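Local coordinates for uncharacterized protein (Porphyromonas gingivalis, PDB 2QSV) that is of unknown function, its family being only tentatively linked to cysteine peptidases, and is represented here by its C-terminal part with two immunoglobulin-like domains, at residues A[138-152]-A[168-181]. Numbering follows the deposited sequence. Where two conformers were deposited one is given.
Sequences AAIEIRNVGAGPLRL and RTEIKPGGSTLLRI
Main-chain pairing from A138-I181 to R143-S176 joins strands 138-144 and 176-181 antiparallel, their axes 152° apart. A second pairing, shifted in register by two residues, runs from L150-I171 to R151-E170, with L152 N bonded to T169 O beyond. Strand 136-144 belongs to one sheet of the Ig-like sandwich and strand 150-157 to the other, so the pairings lie in different sheets, with the loop 145-149 and the turn 172-175 between them.

N144 links the two connections. With CG anti to the backbone N (chi1 178°), its ND2 donates across the contact to I171 O at 2.9 Å, from above that carbonyl's plane, and within its segment to G148 O at 2.7 Å, almost in the amide plane. OD1 takes G146 N, making an Asx turn, and V119 N. I171 O also accepts L150 N. P173, in the type II turn, packs CB on G146 O at 3.4 Å.

Apolar contacts lie on the inward faces of both sheets: I140 CD1 meets I181 CD1 at 3.7 Å, and L152 CG approaches I171 CD1 at 4.0 Å.

On the outward faces S176 OG donates to E141 OE2 at 2.6 Å, on the carboxylate's anti side; R151 NH1 and E170 OE1, 3.6 Å apart, form only a long salt bridge.

The buried N144 amide, with both ends engaged, would hold the chain where it passes from one sheet to the other.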
# COMPACT_ATOMS: atom_id res chain seq x y z
N ALA A 138 -17.41 -9.30 -10.76
CA ALA A 138 -17.60 -8.31 -11.80
C ALA A 138 -16.32 -8.26 -12.63
O ALA A 138 -15.29 -8.82 -12.25
CB ALA A 138 -17.94 -6.93 -11.20
N ALA A 139 -16.36 -7.57 -13.75
CA ALA A 139 -15.17 -7.46 -14.59
C ALA A 139 -15.11 -6.06 -15.15
O ALA A 139 -16.09 -5.57 -15.63
CB ALA A 139 -15.21 -8.49 -15.69
N ILE A 140 -13.98 -5.39 -15.05
CA ILE A 140 -13.83 -4.11 -15.67
C ILE A 140 -12.84 -4.28 -16.81
O ILE A 140 -11.77 -4.84 -16.61
CB ILE A 140 -13.35 -3.04 -14.65
CG1 ILE A 140 -14.54 -2.57 -13.77
CG2 ILE A 140 -12.70 -1.82 -15.32
CD1 ILE A 140 -14.13 -1.66 -12.64
N GLU A 141 -13.20 -3.79 -17.99
CA GLU A 141 -12.31 -3.85 -19.12
C GLU A 141 -11.29 -2.73 -19.06
O GLU A 141 -11.61 -1.53 -18.92
CB GLU A 141 -13.11 -3.79 -20.45
CG GLU A 141 -12.16 -3.86 -21.67
CD GLU A 141 -12.88 -3.96 -23.02
OE1 GLU A 141 -13.92 -3.34 -23.24
OE2 GLU A 141 -12.36 -4.64 -23.90
N ILE A 142 -10.04 -3.12 -19.12
CA ILE A 142 -8.99 -2.17 -19.12
C ILE A 142 -8.43 -2.06 -20.53
O ILE A 142 -7.93 -3.04 -21.07
CB ILE A 142 -7.87 -2.58 -18.15
CG1 ILE A 142 -8.37 -2.54 -16.68
CG2 ILE A 142 -6.63 -1.69 -18.42
CD1 ILE A 142 -7.25 -3.00 -15.67
N ARG A 143 -8.39 -0.85 -21.04
CA ARG A 143 -8.06 -0.63 -22.40
C ARG A 143 -6.75 0.14 -22.52
O ARG A 143 -6.52 1.10 -21.75
CB ARG A 143 -9.19 0.17 -23.00
CG ARG A 143 -9.43 -0.11 -24.41
CD ARG A 143 -10.58 0.70 -24.93
NE ARG A 143 -10.18 1.28 -26.21
CZ ARG A 143 -10.96 2.03 -26.98
NH1 ARG A 143 -12.19 2.33 -26.59
NH2 ARG A 143 -10.47 2.54 -28.12
N ASN A 144 -5.89 -0.27 -23.46
CA ASN A 144 -4.72 0.54 -23.82
C ASN A 144 -4.97 1.35 -25.07
O ASN A 144 -5.18 0.80 -26.20
CB ASN A 144 -3.42 -0.33 -23.93
CG ASN A 144 -2.19 0.48 -24.35
OD1 ASN A 144 -2.14 1.69 -24.15
ND2 ASN A 144 -1.17 -0.18 -24.89
N VAL A 145 -4.94 2.68 -24.92
CA VAL A 145 -5.14 3.56 -26.05
C VAL A 145 -3.85 4.28 -26.35
O VAL A 145 -3.85 5.18 -27.14
CB VAL A 145 -6.38 4.53 -25.94
CG1 VAL A 145 -7.67 3.74 -25.81
CG2 VAL A 145 -6.21 5.56 -24.77
N GLY A 146 -2.75 3.88 -25.73
CA GLY A 146 -1.48 4.54 -25.98
C GLY A 146 -0.79 4.01 -27.27
O GLY A 146 -1.39 3.24 -28.05
N ALA A 147 0.46 4.41 -27.44
CA ALA A 147 1.29 4.05 -28.60
C ALA A 147 2.26 2.91 -28.26
O ALA A 147 2.77 2.28 -29.14
CB ALA A 147 2.07 5.29 -29.13
N GLY A 148 2.48 2.68 -26.97
CA GLY A 148 3.32 1.64 -26.46
C GLY A 148 2.50 0.64 -25.63
O GLY A 148 1.28 0.83 -25.42
N PRO A 149 3.16 -0.43 -25.16
CA PRO A 149 2.49 -1.44 -24.34
C PRO A 149 2.16 -0.83 -22.96
O PRO A 149 2.99 -0.14 -22.35
CB PRO A 149 3.54 -2.57 -24.19
CG PRO A 149 4.84 -1.95 -24.51
CD PRO A 149 4.61 -0.70 -25.32
N LEU A 150 0.94 -1.06 -22.52
CA LEU A 150 0.49 -0.68 -21.19
C LEU A 150 0.86 -1.79 -20.24
O LEU A 150 0.46 -2.96 -20.47
CB LEU A 150 -1.02 -0.47 -21.19
CG LEU A 150 -1.72 -0.15 -19.84
CD1 LEU A 150 -1.28 1.23 -19.29
CD2 LEU A 150 -3.27 -0.21 -20.04
N ARG A 151 1.64 -1.46 -19.21
CA ARG A 151 2.07 -2.41 -18.21
C ARG A 151 1.40 -2.15 -16.86
O ARG A 151 1.38 -1.00 -16.41
CB ARG A 151 3.58 -2.30 -18.04
CG ARG A 151 4.36 -2.67 -19.32
CD ARG A 151 5.87 -2.43 -19.12
NE ARG A 151 6.53 -2.36 -20.41
CZ ARG A 151 6.71 -3.42 -21.21
NH1 ARG A 151 6.28 -4.62 -20.85
NH2 ARG A 151 7.32 -3.27 -22.39
N LEU A 152 0.86 -3.20 -16.25
CA LEU A 152 0.20 -3.09 -14.96
C LEU A 152 1.19 -3.60 -13.95
O LEU A 152 1.34 -4.82 -13.79
CB LEU A 152 -1.11 -3.90 -14.91
CG LEU A 152 -2.15 -3.71 -16.01
CD1 LEU A 152 -3.43 -4.53 -15.74
CD2 LEU A 152 -2.48 -2.24 -16.31
N ARG A 168 -4.24 -10.16 -17.82
CA ARG A 168 -2.90 -9.93 -18.33
C ARG A 168 -2.32 -8.71 -17.67
O ARG A 168 -3.08 -7.82 -17.25
CB ARG A 168 -2.97 -9.57 -19.84
CG ARG A 168 -3.24 -10.72 -20.74
CD ARG A 168 -3.16 -10.25 -22.25
NE ARG A 168 -1.81 -9.82 -22.56
CZ ARG A 168 -0.79 -10.65 -22.77
NH1 ARG A 168 -0.99 -11.96 -22.72
NH2 ARG A 168 0.41 -10.17 -23.06
N THR A 169 -1.00 -8.61 -17.64
CA THR A 169 -0.35 -7.42 -17.09
C THR A 169 0.39 -6.62 -18.14
O THR A 169 1.03 -5.61 -17.81
CB THR A 169 0.65 -7.73 -15.94
OG1 THR A 169 1.63 -8.64 -16.42
CG2 THR A 169 -0.03 -8.30 -14.71
N GLU A 170 0.31 -7.07 -19.39
CA GLU A 170 0.85 -6.27 -20.49
C GLU A 170 -0.17 -6.26 -21.61
O GLU A 170 -0.66 -7.33 -22.04
CB GLU A 170 2.22 -6.76 -20.95
CG GLU A 170 2.81 -5.86 -22.06
CD GLU A 170 3.99 -6.50 -22.80
OE1 GLU A 170 4.57 -7.49 -22.25
OE2 GLU A 170 4.36 -6.03 -23.91
N ILE A 171 -0.51 -5.05 -22.05
CA ILE A 171 -1.59 -4.83 -23.00
C ILE A 171 -1.08 -4.06 -24.18
O ILE A 171 -0.58 -2.92 -24.04
CB ILE A 171 -2.84 -4.16 -22.37
CG1 ILE A 171 -3.39 -5.05 -21.22
CG2 ILE A 171 -4.02 -4.10 -23.36
CD1 ILE A 171 -2.90 -4.64 -19.82
N LYS A 172 -1.22 -4.67 -25.37
CA LYS A 172 -0.72 -3.99 -26.59
C LYS A 172 -1.63 -2.81 -26.97
O LYS A 172 -2.80 -2.81 -26.61
CB LYS A 172 -0.54 -4.97 -27.79
CG LYS A 172 -1.82 -5.59 -28.24
CD LYS A 172 -1.59 -6.61 -29.41
CE LYS A 172 -0.91 -7.91 -28.98
NZ LYS A 172 -0.56 -8.75 -30.19
N PRO A 173 -1.10 -1.84 -27.73
CA PRO A 173 -1.94 -0.70 -28.22
C PRO A 173 -3.22 -1.13 -28.91
O PRO A 173 -3.20 -2.04 -29.77
CB PRO A 173 -1.02 0.05 -29.19
CG PRO A 173 0.38 -0.36 -28.80
CD PRO A 173 0.30 -1.73 -28.16
N GLY A 174 -4.34 -0.50 -28.52
CA GLY A 174 -5.65 -0.89 -28.97
C GLY A 174 -6.23 -2.14 -28.37
O GLY A 174 -7.40 -2.45 -28.62
N GLY A 175 -5.43 -2.85 -27.57
CA GLY A 175 -5.91 -4.04 -26.91
C GLY A 175 -6.54 -3.77 -25.55
O GLY A 175 -6.59 -2.63 -25.07
N SER A 176 -7.05 -4.83 -24.94
CA SER A 176 -7.66 -4.72 -23.62
C SER A 176 -7.51 -6.03 -22.85
O SER A 176 -7.16 -7.10 -23.43
CB SER A 176 -9.11 -4.29 -23.73
OG SER A 176 -9.88 -5.34 -24.28
N THR A 177 -7.76 -5.96 -21.55
CA THR A 177 -7.76 -7.14 -20.70
C THR A 177 -8.91 -6.98 -19.69
O THR A 177 -9.42 -5.88 -19.49
CB THR A 177 -6.38 -7.41 -20.05
OG1 THR A 177 -6.36 -8.73 -19.52
CG2 THR A 177 -6.00 -6.41 -18.88
N LEU A 178 -9.35 -8.07 -19.09
CA LEU A 178 -10.36 -7.94 -18.02
C LEU A 178 -9.67 -7.91 -16.66
O LEU A 178 -8.72 -8.66 -16.41
CB LEU A 178 -11.34 -9.12 -18.09
CG LEU A 178 -12.27 -9.02 -19.28
CD1 LEU A 178 -13.24 -10.18 -19.31
CD2 LEU A 178 -13.02 -7.72 -19.19
N LEU A 179 -10.13 -6.98 -15.83
CA LEU A 179 -9.84 -6.97 -14.39
C LEU A 179 -10.94 -7.75 -13.72
O LEU A 179 -12.09 -7.36 -13.78
CB LEU A 179 -9.81 -5.53 -13.86
CG LEU A 179 -9.42 -5.32 -12.38
CD1 LEU A 179 -8.02 -5.81 -12.09
CD2 LEU A 179 -9.58 -3.83 -12.07
N ARG A 180 -10.64 -8.90 -13.13
CA ARG A 180 -11.73 -9.68 -12.54
C ARG A 180 -11.85 -9.28 -11.06
O ARG A 180 -10.92 -9.46 -10.33
CB ARG A 180 -11.42 -11.18 -12.56
CG ARG A 180 -10.93 -11.71 -13.91
CD ARG A 180 -12.01 -11.82 -14.86
NE ARG A 180 -11.56 -12.53 -16.07
CZ ARG A 180 -12.40 -13.00 -16.99
NH1 ARG A 180 -13.70 -12.84 -16.78
NH2 ARG A 180 -11.97 -13.59 -18.11
N ILE A 181 -13.02 -8.83 -10.66
CA ILE A 181 -13.27 -8.30 -9.32
C ILE A 181 -14.24 -9.27 -8.63
O ILE A 181 -15.14 -9.84 -9.26
CB ILE A 181 -13.84 -6.87 -9.44
CG1 ILE A 181 -12.76 -5.96 -10.05
CG2 ILE A 181 -14.38 -6.30 -8.06
CD1 ILE A 181 -13.32 -4.73 -10.73